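Aminotransferase (Streptomyces pactum, PDB 4ZM4) belongs to the class-III aminotransferases, a family of pyridoxal-phosphate-dependent enzymes. Local coordinates at residues 218-223 with 363-368. The protein carries 1 engineered substitution. Numbering follows the deposited sequence.
With P3B ((3E,4R,5R)-4,5-dihydroxy-3-{[(Z)-{3-hydroxy-2-methyl-5-[(phosphonooxy)methyl]pyridin-4(1H)-ylidene}methyl]imino}cyclohex-1-ene-1-carboxylic acid), chain H.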
# COMPACT_ATOMS: atom_id res chain seq x y z
N GLU B 218 8.34 -15.39 -9.51
CA GLU B 218 7.03 -15.45 -10.17
C GLU B 218 6.92 -16.83 -10.76
O GLU B 218 7.59 -17.15 -11.74
CB GLU B 218 6.90 -14.42 -11.29
CG GLU B 218 6.77 -12.97 -10.84
CD GLU B 218 6.52 -12.03 -12.00
OE1 GLU B 218 5.60 -12.32 -12.83
OE2 GLU B 218 7.23 -11.01 -12.11
N PRO B 219 6.04 -17.68 -10.18
CA PRO B 219 6.06 -19.08 -10.65
C PRO B 219 5.77 -19.18 -12.15
O PRO B 219 6.31 -20.04 -12.82
CB PRO B 219 4.98 -19.77 -9.80
CG PRO B 219 4.67 -18.83 -8.71
CD PRO B 219 5.01 -17.46 -9.15
N VAL B 220 4.88 -18.35 -12.64
CA VAL B 220 4.81 -18.05 -14.07
C VAL B 220 5.27 -16.60 -14.21
O VAL B 220 4.76 -15.72 -13.53
CB VAL B 220 3.39 -18.10 -14.62
CG1 VAL B 220 3.36 -17.64 -16.07
CG2 VAL B 220 2.82 -19.48 -14.52
N LEU B 221 6.28 -16.36 -15.03
CA LEU B 221 6.78 -15.00 -15.23
C LEU B 221 5.73 -14.25 -16.05
O LEU B 221 5.58 -14.52 -17.24
CB LEU B 221 8.13 -14.99 -15.96
CG LEU B 221 8.64 -13.61 -16.42
CD1 LEU B 221 8.66 -12.62 -15.27
CD2 LEU B 221 10.03 -13.70 -17.04
N ALA B 222 5.02 -13.30 -15.43
CA ALA B 222 3.96 -12.53 -16.14
C ALA B 222 4.35 -11.09 -16.51
O ALA B 222 3.86 -10.58 -17.52
CB ALA B 222 2.70 -12.55 -15.34
N ASN B 223 5.25 -10.44 -15.76
CA ASN B 223 5.69 -9.07 -16.05
C ASN B 223 6.80 -8.94 -17.12
O ASN B 223 7.50 -7.92 -17.22
CB ASN B 223 6.19 -8.39 -14.77
CG ASN B 223 5.12 -8.18 -13.74
OD1 ASN B 223 4.35 -7.21 -13.79
ND2 ASN B 223 5.09 -9.02 -12.75
N ASN B 363 2.23 -16.44 -25.77
CA ASN B 363 2.28 -17.40 -24.66
C ASN B 363 1.00 -17.24 -23.83
O ASN B 363 0.52 -16.14 -23.66
CB ASN B 363 3.49 -17.17 -23.74
CG ASN B 363 4.83 -17.59 -24.37
OD1 ASN B 363 5.83 -16.88 -24.21
ND2 ASN B 363 4.86 -18.74 -25.02
N ARG B 364 0.46 -18.34 -23.35
CA ARG B 364 -0.73 -18.26 -22.56
C ARG B 364 -0.75 -19.26 -21.40
O ARG B 364 -0.32 -20.40 -21.53
CB ARG B 364 -1.95 -18.49 -23.46
CG ARG B 364 -3.29 -18.24 -22.75
CD ARG B 364 -4.47 -18.35 -23.71
NE ARG B 364 -4.65 -19.71 -24.21
CZ ARG B 364 -5.20 -20.71 -23.53
NH1 ARG B 364 -5.64 -20.53 -22.29
NH2 ARG B 364 -5.32 -21.92 -24.10
N VAL B 365 -1.23 -18.81 -20.24
CA VAL B 365 -1.52 -19.68 -19.14
C VAL B 365 -2.88 -19.21 -18.62
O VAL B 365 -2.96 -18.19 -17.87
CB VAL B 365 -0.44 -19.64 -18.03
CG1 VAL B 365 -0.77 -20.63 -16.94
CG2 VAL B 365 0.95 -19.93 -18.58
N GLY B 366 -3.93 -19.92 -19.05
CA GLY B 366 -5.28 -19.58 -18.74
C GLY B 366 -5.63 -18.27 -19.40
O GLY B 366 -5.50 -18.13 -20.61
N THR B 367 -6.05 -17.30 -18.59
CA THR B 367 -6.43 -15.99 -19.08
C THR B 367 -5.28 -14.98 -19.01
O THR B 367 -5.47 -13.79 -19.25
CB THR B 367 -7.64 -15.47 -18.27
OG1 THR B 367 -7.44 -15.69 -16.86
CG2 THR B 367 -8.88 -16.19 -18.70
N LEU B 368 -4.10 -15.46 -18.65
CA LEU B 368 -2.87 -14.65 -18.63
C LEU B 368 -2.24 -14.93 -19.99
O LEU B 368 -2.14 -16.09 -20.40
CB LEU B 368 -1.97 -15.15 -17.55
CG LEU B 368 -1.33 -14.28 -16.50
CD1 LEU B 368 -2.28 -13.27 -15.91
CD2 LEU B 368 -0.80 -15.19 -15.43
OAH P3B H . 2.94 -2.89 -5.39
PBA P3B H . 1.80 -3.61 -6.22
OAI P3B H . 1.73 -2.81 -7.49
OAC P3B H . 0.45 -3.61 -5.52
OAQ P3B H . 2.47 -5.12 -6.47
CAM P3B H . 3.89 -5.31 -6.78
CAV P3B H . 3.99 -6.48 -7.49
CAL P3B H . 4.44 -7.60 -6.80
NAP P3B H . 4.50 -8.80 -7.49
CAU P3B H . 4.11 -8.90 -8.80
CAA P3B H . 4.21 -10.09 -9.48
CAW P3B H . 3.72 -7.83 -9.46
OAE P3B H . 3.35 -7.99 -10.76
CAX P3B H . 3.60 -6.58 -8.85
CAJ P3B H . 3.17 -5.43 -9.61
NAO P3B H . 3.01 -5.48 -10.97
CAT P3B H . 2.72 -4.37 -11.72
CAK P3B H . 2.71 -3.02 -11.25
CAS P3B H . 2.49 -1.91 -12.05
CAR P3B H . 2.43 -0.61 -11.52
OAD P3B H . 2.13 0.38 -12.22
OAB P3B H . 2.75 -0.35 -10.39
CAN P3B H . 2.03 -2.04 -13.30
CAY P3B H . 1.86 -3.44 -13.90
OAF P3B H . 2.35 -3.27 -15.25
CAZ P3B H . 2.57 -4.63 -13.13
OAG P3B H . 2.08 -5.99 -13.40
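The backbones of Val220 and Val365 pass 8.3 Å apart (CA to CA) and those of Ala222 and Leu368 7.6 Å apart, with no hydrogen bond between the segments, so two apolar side-chain pairs make the contact. Val220 CG1 and Val365 CG2 meet tip to tip at 4.2 Å; in Val220 this methyl stands anti to the backbone N (chi1 174°), whereas in Val365 the touching branch, CG2, lies beside its own backbone N, anti to the carbonyl carbon. Ala222 CB meets one branch of Leu368, CD2, at 4.4 Å. All four residues are buried, and Tyr268 and Arg267 add to the packing around the valines.

Val365 and Leu368, which supply one side, are the first and last residues of a type II' turn with Gly366 and Thr367 at its corners, the tight turn of the beta hairpin formed by the antiparallel strands 360-365 and 368-373. Gly366 takes the positive phi this turn calls for, and its carbonyl O, which lies in the plane of the Arg364 guanidinium, accepts a bond from NH1; salt bridges to Glu339 and Glu346 tie the same arginine to helix 334-355.

On the other side, the loop after strand 212-217 turns its polar groups to the P3B pocket of this class-III aminotransferase. Glu218 OE1 receives Ala222 N at 2.8 Å on its syn side, while Asn223 ND2 approaches Glu218 OE2 from above the carboxylate plane. Three bonds fix which way round the amide lies: besides that one, Asn223 ND2 donates to OAE of P3B at 2.8 Å, and Asn223 OD1 accepts from OAG of P3B at 2.6 Å. Tyr150 N gives Glu218 OE2 a further partner.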